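Local coordinates for F-BAR domain only protein 1 (Danio rerio, PDB 5JP2), which probably acts early in clathrin-mediated endocytosis, binds an Eps15 peptide through its mu homology domain, and may regulate Bmp signalling through receptor endocytosis, at residues V67-L72 and E260-R265; T177-L182 and A212-T217; L40-G45 and K132-S137; L183-S188 and A228-L233; I58-P63 and A108-L113. All blocks are in the same frame, centred on the assembly; numbering follows the deposited sequence.

Contact 1: residues V67-L72 and E260-R265; sequences VLSFRL and ELVGSR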
# COMPACT_ATOMS: atom_id res chain seq x y z
N VAL B 67 24.58 16.17 -7.08
CA VAL B 67 24.13 15.12 -6.17
C VAL B 67 22.62 15.16 -6.02
O VAL B 67 22.06 16.13 -5.50
CB VAL B 67 24.82 15.27 -4.81
CG1 VAL B 67 24.31 14.23 -3.84
CG2 VAL B 67 26.31 15.18 -4.97
N LEU B 68 21.97 14.09 -6.43
CA LEU B 68 20.54 13.93 -6.20
C LEU B 68 20.32 13.58 -4.74
O LEU B 68 20.85 12.59 -4.24
CB LEU B 68 20.00 12.85 -7.13
CG LEU B 68 18.55 12.45 -6.94
CD1 LEU B 68 17.66 13.65 -7.02
CD2 LEU B 68 18.18 11.46 -7.99
N SER B 69 19.54 14.40 -4.04
CA SER B 69 19.34 14.27 -2.61
C SER B 69 17.85 14.33 -2.29
O SER B 69 17.12 15.08 -2.93
CB SER B 69 20.06 15.37 -1.87
OG SER B 69 19.79 15.29 -0.49
N PHE B 70 17.40 13.53 -1.33
CA PHE B 70 15.99 13.55 -0.97
C PHE B 70 15.79 13.38 0.53
O PHE B 70 16.71 13.07 1.27
CB PHE B 70 15.19 12.50 -1.74
CG PHE B 70 15.52 11.08 -1.39
CD1 PHE B 70 14.87 10.45 -0.35
CD2 PHE B 70 16.41 10.36 -2.15
CE1 PHE B 70 15.14 9.15 -0.04
CE2 PHE B 70 16.68 9.06 -1.84
CZ PHE B 70 16.04 8.44 -0.78
N ARG B 71 14.56 13.62 0.96
CA ARG B 71 14.18 13.64 2.37
C ARG B 71 12.92 12.80 2.58
O ARG B 71 11.97 12.90 1.80
CB ARG B 71 13.91 15.07 2.79
CG ARG B 71 13.79 15.31 4.25
CD ARG B 71 13.22 16.69 4.53
NE ARG B 71 14.05 17.76 4.00
CZ ARG B 71 15.16 18.22 4.57
NH1 ARG B 71 15.59 17.70 5.71
NH2 ARG B 71 15.83 19.19 3.99
N LEU B 72 12.90 12.00 3.64
CA LEU B 72 11.65 11.39 4.10
C LEU B 72 11.03 12.22 5.20
O LEU B 72 11.71 12.64 6.13
CB LEU B 72 11.88 9.97 4.60
CG LEU B 72 12.68 9.02 3.73
CD1 LEU B 72 12.89 7.75 4.50
CD2 LEU B 72 11.93 8.74 2.45
N GLU B 260 10.32 14.16 -0.34
CA GLU B 260 10.51 15.41 -1.05
C GLU B 260 12.00 15.58 -1.35
O GLU B 260 12.85 15.12 -0.60
CB GLU B 260 9.99 16.61 -0.26
CG GLU B 260 10.83 17.02 0.91
CD GLU B 260 10.15 18.04 1.79
OE1 GLU B 260 8.91 18.15 1.70
OE2 GLU B 260 10.84 18.75 2.55
N LEU B 261 12.29 16.22 -2.48
CA LEU B 261 13.68 16.42 -2.89
C LEU B 261 14.31 17.55 -2.10
O LEU B 261 13.62 18.42 -1.58
CB LEU B 261 13.76 16.74 -4.37
CG LEU B 261 13.27 15.69 -5.35
CD1 LEU B 261 13.65 16.09 -6.77
CD2 LEU B 261 13.82 14.34 -5.00
N VAL B 262 15.63 17.52 -2.00
CA VAL B 262 16.39 18.54 -1.29
C VAL B 262 17.30 19.19 -2.31
O VAL B 262 18.18 18.54 -2.87
CB VAL B 262 17.19 17.98 -0.12
CG1 VAL B 262 17.85 19.10 0.62
CG2 VAL B 262 16.29 17.20 0.79
N GLY B 263 17.09 20.47 -2.56
CA GLY B 263 17.81 21.16 -3.60
C GLY B 263 16.96 21.35 -4.84
O GLY B 263 15.97 20.65 -5.06
N SER B 264 17.36 22.32 -5.65
CA SER B 264 16.61 22.72 -6.82
C SER B 264 17.15 22.12 -8.11
O SER B 264 16.58 22.36 -9.16
CB SER B 264 16.58 24.24 -6.94
OG SER B 264 17.89 24.77 -6.91
N ARG B 265 18.24 21.36 -8.04
CA ARG B 265 18.89 20.90 -9.27
C ARG B 265 18.07 19.82 -9.95
O ARG B 265 18.18 19.63 -11.16
CB ARG B 265 20.29 20.38 -8.97
CG ARG B 265 21.17 20.21 -10.19
CD ARG B 265 21.56 21.56 -10.80
NE ARG B 265 22.17 21.44 -12.13
CZ ARG B 265 21.52 21.10 -13.23
NH1 ARG B 265 20.22 20.82 -13.18
NH2 ARG B 265 22.16 21.02 -14.38
O HOH W 1 18.83 17.07 -4.97
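Arg71 lies along Glu260 and across Val262 where strands 69-73 and 258-261 run antiparallel. Arg71 CB sits against Val262 CG2 at 3.8 Å and close to the backbone O of Glu260. CG stands opposite the backbone N (chi1 -168°), and the chain stays extended to CD, which passes Glu260 OE2. It then bends at chi3. Arg71 NE lies 3.7 Å from Glu260 OE2, a long salt bridge, and the guanidinium and carboxylate planes are nearly perpendicular. Arg71 NH2 ends beside the Val262 methyls, 3.8 Å from Val262 CG2. The stronger charge partner is Asp101, which pairs with NH1, so the guanidinium is probably shared between two acids.

The backbones hold the register. Arg71 and Glu260 form a hydrogen-bonded pair, with Arg71 N to Glu260 O at 2.8 Å and Glu260 N to Arg71 O at 3.0 Å. Val262 N also donates to Ser69 O, at 3.0 Å. Beyond this bond the chains part, and a water bridges them: it accepts from Ser69 N and lies 2.6 Å from Val262 O, to which it probably donates. On the other face, Leu261 CD2 packs on Phe70 CB at 4.0 Å.

Strand 258-261 is an edge of this four-stranded antiparallel sheet. Strand 99-104 flanks strand 69-73 on its other side, and Leu261 also reaches Tyr266 and Met268 of strand 266-283.

Contact 2: residues T177-L182 and A212-T217; sequences TSVQVL and ANLSPT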
# COMPACT_ATOMS: atom_id res chain seq x y z
N THR B 177 -11.34 1.30 -2.80
CA THR B 177 -12.00 0.76 -3.97
C THR B 177 -11.70 -0.73 -4.09
O THR B 177 -10.92 -1.28 -3.32
CB THR B 177 -11.58 1.52 -5.24
OG1 THR B 177 -10.21 1.26 -5.55
CG2 THR B 177 -11.73 3.00 -5.02
N SER B 178 -12.31 -1.37 -5.08
CA SER B 178 -12.24 -2.82 -5.25
C SER B 178 -12.50 -3.57 -3.94
O SER B 178 -11.82 -4.54 -3.60
CB SER B 178 -10.90 -3.23 -5.86
OG SER B 178 -10.82 -2.82 -7.21
N VAL B 179 -13.50 -3.12 -3.20
CA VAL B 179 -13.78 -3.64 -1.87
C VAL B 179 -14.53 -4.96 -1.98
O VAL B 179 -15.58 -5.04 -2.62
CB VAL B 179 -14.57 -2.63 -1.03
CG1 VAL B 179 -14.74 -3.15 0.38
CG2 VAL B 179 -13.86 -1.30 -1.02
N GLN B 180 -13.99 -5.99 -1.35
CA GLN B 180 -14.58 -7.32 -1.31
C GLN B 180 -14.53 -7.86 0.11
O GLN B 180 -13.61 -7.58 0.86
CB GLN B 180 -13.83 -8.29 -2.21
CG GLN B 180 -13.96 -8.06 -3.68
CD GLN B 180 -13.29 -9.14 -4.48
OE1 GLN B 180 -12.64 -10.02 -3.91
NE2 GLN B 180 -13.44 -9.10 -5.79
N VAL B 181 -15.50 -8.69 0.45
CA VAL B 181 -15.53 -9.37 1.74
C VAL B 181 -15.70 -10.84 1.46
O VAL B 181 -16.61 -11.24 0.73
CB VAL B 181 -16.66 -8.86 2.65
CG1 VAL B 181 -16.66 -9.64 3.98
CG2 VAL B 181 -16.49 -7.40 2.90
N LEU B 182 -14.82 -11.65 2.04
CA LEU B 182 -14.74 -13.07 1.76
C LEU B 182 -14.97 -13.85 3.05
O LEU B 182 -14.27 -13.63 4.04
CB LEU B 182 -13.38 -13.42 1.16
CG LEU B 182 -13.03 -12.63 -0.09
CD1 LEU B 182 -11.55 -12.65 -0.34
CD2 LEU B 182 -13.75 -13.22 -1.25
N ALA B 212 -19.66 -1.37 -2.46
CA ALA B 212 -19.42 -0.11 -3.13
C ALA B 212 -18.17 0.53 -2.55
O ALA B 212 -17.74 0.20 -1.45
CB ALA B 212 -20.61 0.83 -2.97
N ASN B 213 -17.58 1.45 -3.30
CA ASN B 213 -16.42 2.16 -2.80
C ASN B 213 -16.77 2.83 -1.48
O ASN B 213 -17.89 3.29 -1.27
CB ASN B 213 -15.95 3.20 -3.80
CG ASN B 213 -15.49 2.60 -5.08
OD1 ASN B 213 -15.21 1.42 -5.16
ND2 ASN B 213 -15.37 3.43 -6.10
N LEU B 214 -15.79 2.89 -0.58
CA LEU B 214 -16.00 3.44 0.75
C LEU B 214 -15.19 4.70 0.92
O LEU B 214 -14.05 4.78 0.48
CB LEU B 214 -15.61 2.47 1.83
CG LEU B 214 -16.24 1.10 1.70
CD1 LEU B 214 -15.52 0.21 2.63
CD2 LEU B 214 -17.70 1.18 2.03
N SER B 215 -15.79 5.67 1.59
CA SER B 215 -15.12 6.93 1.81
C SER B 215 -15.30 7.36 3.26
O SER B 215 -16.39 7.20 3.83
CB SER B 215 -15.69 7.99 0.87
OG SER B 215 -15.21 9.27 1.21
N PRO B 216 -14.26 7.91 3.87
CA PRO B 216 -14.42 8.42 5.23
C PRO B 216 -15.29 9.66 5.30
O PRO B 216 -15.78 10.00 6.38
CB PRO B 216 -12.98 8.72 5.66
CG PRO B 216 -12.23 8.91 4.38
CD PRO B 216 -12.88 8.01 3.39
N THR B 217 -15.51 10.33 4.17
CA THR B 217 -16.14 11.65 4.17
C THR B 217 -17.59 11.60 4.60
O THR B 217 -18.09 12.57 5.17
CB THR B 217 -16.03 12.27 2.78
OG1 THR B 217 -16.75 11.46 1.84
CG2 THR B 217 -14.57 12.35 2.35
O HOH W 2 -15.57 -1.05 -4.15
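Thr177 and Asn213 meet through van der Waals contact, and no direct hydrogen bond joins the two segments. Asn213 OD1 lies 3.5 Å from Thr177 CA and almost as near its CB. The amide carbon CG and the nitrogen ND2 both face the Thr177 methyl, with Asn213 ND2 to Thr177 CG2 at 3.8 Å. The two side chains cross at a slant. Asn213 CG lies opposite its own carbonyl carbon (chi1 -64°), which swings the amide back toward Thr177.

The polar link is made by one water. It accepts from Val179 N at 3.1 Å and donates to Asn213 OD1 at 2.7 Å. The oxygen of the amide thus serves the strand backbone at second hand. It also lies beside the corner at Ser178, where the chain turns from one strand direction to the next.

The apolar part is small. Val179 CG1 meets Leu214 CD1 at 4.1 Å, the two side chains crossing at about a right angle. The other Val179 methyl, CG2, is 4.2 Å from Ala212 O. Val179 and Leu214 are both buried. Leu214 also touches Tyr164 of strand 157-166, and Val179 touches Phe247 of strand 242-250.

Strand 179-184, an inner strand of the mixed sheet, pairs through Val179 with Leu211. Beyond that the pairing gives way to one water bridge beside a small apolar contact. The polar link between the segments therefore rests on a single water at the exposed Asn213, while the buried part is the methyl contact of Val179 with Leu214.

Contact 3: residues L40-G45 and K132-S137; sequences LVKITG and KYQASS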
# COMPACT_ATOMS: atom_id res chain seq x y z
N LEU B 40 -4.50 -5.99 15.60
CA LEU B 40 -3.10 -5.83 15.25
C LEU B 40 -3.00 -5.34 13.81
O LEU B 40 -3.68 -5.86 12.93
CB LEU B 40 -2.37 -7.16 15.39
CG LEU B 40 -2.74 -8.01 16.60
CD1 LEU B 40 -2.49 -9.49 16.34
CD2 LEU B 40 -1.96 -7.53 17.81
N VAL B 41 -2.12 -4.38 13.56
CA VAL B 41 -1.89 -3.85 12.23
C VAL B 41 -0.40 -3.90 11.88
O VAL B 41 0.45 -3.50 12.69
CB VAL B 41 -2.42 -2.41 12.11
CG1 VAL B 41 -2.10 -1.85 10.75
CG2 VAL B 41 -3.90 -2.39 12.34
N LYS B 42 -0.08 -4.38 10.67
CA LYS B 42 1.27 -4.31 10.11
C LYS B 42 1.24 -3.73 8.70
O LYS B 42 0.64 -4.31 7.79
CB LYS B 42 1.94 -5.68 10.08
CG LYS B 42 3.42 -5.59 9.69
CD LYS B 42 4.13 -6.92 9.64
CE LYS B 42 3.72 -7.73 8.44
NZ LYS B 42 4.69 -8.80 8.13
N ILE B 43 1.93 -2.61 8.50
CA ILE B 43 2.07 -2.00 7.18
C ILE B 43 3.49 -2.23 6.68
O ILE B 43 4.46 -2.02 7.41
CB ILE B 43 1.74 -0.50 7.23
CG1 ILE B 43 0.31 -0.30 7.70
CG2 ILE B 43 1.94 0.11 5.87
CD1 ILE B 43 0.05 1.06 8.20
N THR B 44 3.60 -2.65 5.43
CA THR B 44 4.88 -2.84 4.77
C THR B 44 4.95 -1.97 3.53
O THR B 44 4.05 -1.98 2.70
CB THR B 44 5.06 -4.30 4.41
OG1 THR B 44 4.94 -5.08 5.60
CG2 THR B 44 6.42 -4.50 3.84
N GLY B 45 6.01 -1.19 3.42
CA GLY B 45 6.08 -0.21 2.36
C GLY B 45 7.35 -0.30 1.55
O GLY B 45 8.37 -0.82 2.01
N LYS B 132 12.84 -0.08 1.93
CA LYS B 132 11.78 -0.89 2.48
C LYS B 132 11.53 -0.44 3.91
O LYS B 132 12.45 0.03 4.58
CB LYS B 132 12.13 -2.38 2.48
CG LYS B 132 12.64 -2.89 1.18
CD LYS B 132 11.66 -2.70 0.06
CE LYS B 132 12.06 -3.57 -1.12
NZ LYS B 132 11.17 -3.37 -2.29
N TYR B 133 10.30 -0.55 4.38
CA TYR B 133 10.00 -0.08 5.73
C TYR B 133 8.75 -0.76 6.26
O TYR B 133 8.00 -1.39 5.52
CB TYR B 133 9.87 1.45 5.78
CG TYR B 133 8.80 2.05 4.91
CD1 TYR B 133 9.03 2.31 3.58
CD2 TYR B 133 7.56 2.35 5.43
CE1 TYR B 133 8.06 2.86 2.79
CE2 TYR B 133 6.58 2.89 4.64
CZ TYR B 133 6.84 3.15 3.32
OH TYR B 133 5.86 3.69 2.53
N GLN B 134 8.56 -0.64 7.57
CA GLN B 134 7.58 -1.43 8.30
C GLN B 134 6.98 -0.59 9.40
O GLN B 134 7.68 0.20 10.03
CB GLN B 134 8.25 -2.66 8.91
CG GLN B 134 7.41 -3.88 8.99
CD GLN B 134 8.20 -5.05 9.49
OE1 GLN B 134 9.24 -4.88 10.13
NE2 GLN B 134 7.73 -6.26 9.20
N ALA B 135 5.68 -0.75 9.62
CA ALA B 135 5.01 -0.07 10.72
C ALA B 135 3.99 -1.01 11.34
O ALA B 135 3.21 -1.63 10.61
CB ALA B 135 4.33 1.22 10.26
N SER B 136 4.01 -1.12 12.66
CA SER B 136 3.15 -2.04 13.40
C SER B 136 2.44 -1.30 14.50
O SER B 136 2.99 -0.37 15.10
CB SER B 136 3.95 -3.18 14.03
OG SER B 136 4.62 -3.94 13.06
N SER B 137 1.21 -1.71 14.78
CA SER B 137 0.47 -1.10 15.87
C SER B 137 -0.57 -2.07 16.40
O SER B 137 -1.01 -2.97 15.70
CB SER B 137 -0.20 0.20 15.43
OG SER B 137 -0.29 1.09 16.53
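Tyr133 and Gly45 meet because the Tyr133 ring is turned in over the neighbouring strand. Its CG sits between the backbone N and the carbonyl carbon (chi1 60°), and chi2 of -84° lays the ring flat on Gly45. Gly45 CA lies 3.7 Å from the Tyr133 ring centroid and 18° off the ring normal, a CH-pi contact over the face. Gly45 C is also close, 3.5 Å from Tyr133 CE1. Gly45 has no side chain, and the ring lies directly on its CA. The phenol OH reaches past the glycine to Glu25, its hydrogen-bond partner on strand 17-31.

Strands 39-52 and 125-137 are antiparallel neighbours in the large mixed sheet of the mu homology domain. Their segment axes come within 4.6 Å. Three hydrogen-bonded pairs, Val41 with Ser137, Ile43 with Ala135 and Gly45 with Tyr133, give six backbone bonds. The bond from Ile43 N to Ala135 O is 2.7 Å long and nearly straight. At the Gly45 pair the bond from Tyr133 N to Gly45 O lengthens to 3.1 Å.

On the face with Tyr133, Ile43 CB and Ala135 CB are 4.3 Å apart. On the other face Lys42, extended to CD, brings CD 3.7 Å from Gln134 NE2, and its CG passes Ser136 OG.

The two faces therefore differ in chemistry. That of Val41, Ile43, Ala135 and Tyr133 is mainly apolar, though Ser137 lies on it and the Tyr133 OH ends on Glu25. That of Lys42, Thr44, Gln134 and Ser136 is polar.

Contact 4: residues L183-S188 and A228-L233; sequences LPLDHS and ASWQCL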
# COMPACT_ATOMS: atom_id res chain seq x y z
N LEU B 183 -15.95 -14.73 3.03
CA LEU B 183 -16.21 -15.65 4.13
C LEU B 183 -16.07 -17.07 3.59
O LEU B 183 -16.89 -17.49 2.76
CB LEU B 183 -17.59 -15.43 4.72
CG LEU B 183 -18.10 -16.43 5.74
CD1 LEU B 183 -17.23 -16.45 6.98
CD2 LEU B 183 -19.50 -16.09 6.09
N PRO B 184 -15.05 -17.84 3.99
CA PRO B 184 -14.94 -19.20 3.47
C PRO B 184 -16.04 -20.08 4.05
O PRO B 184 -16.38 -19.98 5.22
CB PRO B 184 -13.55 -19.64 3.92
CG PRO B 184 -13.29 -18.85 5.10
CD PRO B 184 -13.97 -17.54 4.94
N LEU B 185 -16.62 -20.90 3.18
CA LEU B 185 -17.70 -21.80 3.56
C LEU B 185 -17.60 -23.07 2.73
O LEU B 185 -17.52 -23.01 1.51
CB LEU B 185 -19.05 -21.13 3.33
CG LEU B 185 -20.27 -21.94 3.73
CD1 LEU B 185 -20.20 -22.21 5.21
CD2 LEU B 185 -21.50 -21.17 3.40
N ASP B 186 -17.71 -24.22 3.39
CA ASP B 186 -17.54 -25.48 2.69
C ASP B 186 -18.74 -25.79 1.80
O ASP B 186 -19.82 -25.23 1.95
CB ASP B 186 -17.32 -26.59 3.71
CG ASP B 186 -16.88 -27.89 3.08
OD1 ASP B 186 -16.08 -27.85 2.12
OD2 ASP B 186 -17.32 -28.96 3.55
N HIS B 187 -18.55 -26.74 0.89
CA HIS B 187 -19.60 -27.09 -0.06
C HIS B 187 -20.67 -27.97 0.56
O HIS B 187 -21.64 -28.30 -0.11
CB HIS B 187 -19.01 -27.76 -1.30
CG HIS B 187 -18.26 -29.02 -1.00
ND1 HIS B 187 -18.84 -30.11 -0.39
CD2 HIS B 187 -16.97 -29.37 -1.24
CE1 HIS B 187 -17.95 -31.07 -0.26
NE2 HIS B 187 -16.81 -30.65 -0.76
N SER B 188 -20.51 -28.38 1.81
CA SER B 188 -21.49 -29.17 2.52
C SER B 188 -22.54 -28.32 3.22
O SER B 188 -23.41 -28.87 3.89
CB SER B 188 -20.80 -30.05 3.56
OG SER B 188 -20.33 -29.27 4.63
N ALA B 228 -24.59 -13.61 7.09
CA ALA B 228 -24.94 -14.83 6.39
C ALA B 228 -25.21 -15.92 7.41
O ALA B 228 -24.69 -15.88 8.52
CB ALA B 228 -23.84 -15.27 5.43
N SER B 229 -26.03 -16.90 7.01
CA SER B 229 -26.36 -18.04 7.85
C SER B 229 -26.50 -19.27 6.97
O SER B 229 -26.81 -19.17 5.79
CB SER B 229 -27.66 -17.82 8.61
OG SER B 229 -28.71 -17.63 7.69
N TRP B 230 -26.27 -20.43 7.57
CA TRP B 230 -26.36 -21.70 6.85
C TRP B 230 -26.57 -22.82 7.86
O TRP B 230 -26.58 -22.60 9.07
CB TRP B 230 -25.11 -21.93 6.02
CG TRP B 230 -23.87 -21.97 6.85
CD1 TRP B 230 -23.29 -23.07 7.40
CD2 TRP B 230 -23.06 -20.86 7.24
NE1 TRP B 230 -22.17 -22.72 8.10
CE2 TRP B 230 -22.01 -21.36 8.02
CE3 TRP B 230 -23.13 -19.49 6.99
CZ2 TRP B 230 -21.04 -20.54 8.55
CZ3 TRP B 230 -22.16 -18.68 7.52
CH2 TRP B 230 -21.13 -19.21 8.30
N GLN B 231 -26.72 -24.04 7.34
CA GLN B 231 -26.84 -25.23 8.17
C GLN B 231 -25.72 -26.17 7.78
O GLN B 231 -25.37 -26.27 6.61
CB GLN B 231 -28.18 -25.95 7.98
CG GLN B 231 -29.35 -25.28 8.66
CD GLN B 231 -30.67 -25.89 8.24
OE1 GLN B 231 -30.70 -26.94 7.61
NE2 GLN B 231 -31.76 -25.20 8.54
N CYS B 232 -25.15 -26.85 8.78
CA CYS B 232 -24.06 -27.79 8.55
C CYS B 232 -24.33 -29.03 9.38
O CYS B 232 -24.45 -28.95 10.61
CB CYS B 232 -22.72 -27.17 8.92
SG CYS B 232 -21.37 -27.62 7.82
N LEU B 233 -24.42 -30.19 8.71
CA LEU B 233 -24.79 -31.41 9.41
C LEU B 233 -23.78 -31.77 10.50
O LEU B 233 -24.16 -32.35 11.52
CB LEU B 233 -24.93 -32.56 8.41
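Leu185 sets its CD1 methyl over the Trp230 indole, where side chains pack between two sheets of the mu homology domain. Strand 179-184 belongs to the large mixed sheet, and strand 223-231 to a four-stranded antiparallel sheet. Leu185 CA and Trp230 CA are 9.3 Å apart and no hydrogen bond crosses; the contact is made mainly by side chains.

The tight part is the indole. Leu185 CD1 sits over one face of the five-membered ring of Trp230, 3.5 Å from its centroid and 16° off the normal, a CH-pi contact. The ring atom nearest to Leu185 CD1 is Trp230 CE2, at 3.4 Å. Leu185 CG lies opposite the backbone N (chi1 -178°), which carries the methyl out to the ring. Leu183 comes from the opposite direction to Trp230 and meets the six-membered ring obliquely, Leu183 CD2 to Trp230 CZ3 at 4.0 Å. Leu183 CD2 is also 4.5 Å from Ala228 CB. Leu207 and Trp209 of strand 206-210 extend this core, touching both Leu183 and Ala228, and Thr158 and Val160 of strand 157-166 also touch the indole.

The loose part lies past the strand ends. There Ser188 is exposed and the chains touch lightly. Ser188 OG donates to Asp186 OD2 at 3.2 Å, on the anti side but tilted 30° out of the carboxylate plane. Across the contact, Ser188 OG stands 3.7 Å from Cys232 SG.

Contact 5: residues I58-P63 and A108-L113; sequences IFTANP and ALTLHL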
# COMPACT_ATOMS: atom_id res chain seq x y z
N ILE B 58 23.31 11.96 -19.81
CA ILE B 58 23.84 13.04 -19.00
C ILE B 58 24.82 12.49 -17.98
O ILE B 58 25.92 13.02 -17.81
CB ILE B 58 22.71 13.81 -18.31
CG1 ILE B 58 21.77 14.43 -19.34
CG2 ILE B 58 23.28 14.88 -17.42
CD1 ILE B 58 22.40 15.56 -20.11
N PHE B 59 24.44 11.41 -17.30
CA PHE B 59 25.26 10.91 -16.20
C PHE B 59 26.54 10.26 -16.69
O PHE B 59 27.61 10.51 -16.14
CB PHE B 59 24.45 9.91 -15.36
CG PHE B 59 23.48 10.55 -14.41
CD1 PHE B 59 23.59 11.87 -14.06
CD2 PHE B 59 22.47 9.81 -13.84
CE1 PHE B 59 22.70 12.44 -13.17
CE2 PHE B 59 21.58 10.38 -12.95
CZ PHE B 59 21.70 11.69 -12.62
N THR B 60 26.45 9.42 -17.72
CA THR B 60 27.65 8.79 -18.26
C THR B 60 28.65 9.83 -18.73
O THR B 60 29.85 9.69 -18.51
CB THR B 60 27.29 7.85 -19.40
OG1 THR B 60 26.89 8.62 -20.54
CG2 THR B 60 26.15 6.96 -18.98
N ALA B 61 28.17 10.88 -19.38
CA ALA B 61 29.02 11.92 -19.92
C ALA B 61 29.63 12.79 -18.84
O ALA B 61 30.71 13.35 -19.05
CB ALA B 61 28.24 12.78 -20.90
N ASN B 62 28.96 12.97 -17.71
CA ASN B 62 29.46 13.81 -16.63
C ASN B 62 29.54 12.98 -15.35
O ASN B 62 28.54 12.82 -14.64
CB ASN B 62 28.57 15.04 -16.44
CG ASN B 62 29.15 16.02 -15.45
OD1 ASN B 62 30.21 15.79 -14.87
ND2 ASN B 62 28.45 17.13 -15.24
N PRO B 63 30.71 12.44 -15.02
CA PRO B 63 30.86 11.77 -13.72
C PRO B 63 30.74 12.72 -12.55
O PRO B 63 30.53 12.27 -11.42
CB PRO B 63 32.25 11.14 -13.81
CG PRO B 63 32.55 11.05 -15.28
CD PRO B 63 31.88 12.24 -15.89
N ALA B 108 27.81 5.13 -8.49
CA ALA B 108 27.06 3.88 -8.47
C ALA B 108 25.73 4.03 -9.21
O ALA B 108 25.36 3.17 -10.01
CB ALA B 108 26.82 3.43 -7.03
N LEU B 109 25.01 5.12 -8.96
CA LEU B 109 23.75 5.36 -9.66
C LEU B 109 23.94 5.37 -11.17
O LEU B 109 23.15 4.77 -11.90
CB LEU B 109 23.12 6.67 -9.20
CG LEU B 109 21.81 6.99 -9.90
CD1 LEU B 109 20.79 5.91 -9.61
CD2 LEU B 109 21.27 8.36 -9.53
N THR B 110 24.99 6.05 -11.65
CA THR B 110 25.28 6.06 -13.08
C THR B 110 25.47 4.66 -13.62
O THR B 110 24.90 4.30 -14.65
CB THR B 110 26.52 6.90 -13.37
OG1 THR B 110 26.33 8.22 -12.86
CG2 THR B 110 26.78 6.97 -14.84
N LEU B 111 26.33 3.87 -12.97
CA LEU B 111 26.55 2.50 -13.42
C LEU B 111 25.27 1.70 -13.38
O LEU B 111 25.01 0.88 -14.26
CB LEU B 111 27.62 1.84 -12.55
CG LEU B 111 29.03 2.36 -12.75
CD1 LEU B 111 29.98 1.71 -11.80
CD2 LEU B 111 29.45 2.09 -14.17
N HIS B 112 24.44 1.93 -12.36
CA HIS B 112 23.22 1.16 -12.21
C HIS B 112 22.26 1.43 -13.35
O HIS B 112 21.64 0.50 -13.89
CB HIS B 112 22.57 1.46 -10.87
CG HIS B 112 21.28 0.74 -10.65
ND1 HIS B 112 21.21 -0.49 -10.06
CD2 HIS B 112 20.01 1.07 -10.99
CE1 HIS B 112 19.96 -0.89 -10.02
NE2 HIS B 112 19.21 0.03 -10.58
N LEU B 113 22.10 2.69 -13.73
CA LEU B 113 21.21 3.00 -14.84
C LEU B 113 21.80 2.52 -16.16
O LEU B 113 21.05 2.05 -17.03
CB LEU B 113 20.91 4.49 -14.88
CG LEU B 113 20.24 5.03 -13.62
CD1 LEU B 113 20.23 6.53 -13.63
CD2 LEU B 113 18.84 4.47 -13.46
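A helix-helix contact at one end of the mu homology domain brings Phe59, near the end of helix 55-61, against Thr110 of helix 106-119. These two helices lie in a fold made mainly of strands. The backbones come close here, with Phe59 CA 5.8 Å from Thr110 CA.

Phe59 carries most of the packing. Its CG lies opposite the carbonyl carbon (chi1 -78°). Phe59 points toward helix 106-119, and its ring lies beside Leu109 and Leu113. Leu113 CD1 meets the ring edge near its plane, 4.0 Å from Phe59 CD2. Leu109 CD2 approaches at a slant, 4.0 Å from Phe59 CE2. Leu109 and Leu113 are one turn apart, so two successive turns of one helix reach a single ring. Ala65 and Met106 also touch Phe59, and Leu113 reaches on to Tyr126 and Val128 of strand 125-137.

Thr110 packs against CB of Phe59. Its hydroxyl is bonded to Met106 O in its own helix, one turn back. That bond satisfies Thr110 OG1 even though it sits among carbons of Phe59, 3.6 Å from Phe59 CB. Thr110 CG2 lies 3.8 Å from Phe59 C, on the backbone of helix 55-61.

Toward solvent the contact thins to two threonine methyls, Thr60 CG2 and Thr110 CG2, 4.2 Å apart.

How the contacts relate
The contacts follow the length of an elongated domain. Contacts 1 and 5 share one end, their centres about 17 Å apart; helix 55-61 leads into strand 69-73. Contact 4 lies at the far end, its centre about 60 Å from that of contact 5. Contact 3 is near the middle, its centre about 9 Å from the chain centre. Contacts 2 and 3 both reach the large mixed sheet, and contacts 2 and 4 share its strand 179-184. The zinc ion, bound by His165 and Cys167, lies about 12 Å from the side chain of Leu214 in contact 2 and about 14 Å from that of Val41 in contact 3.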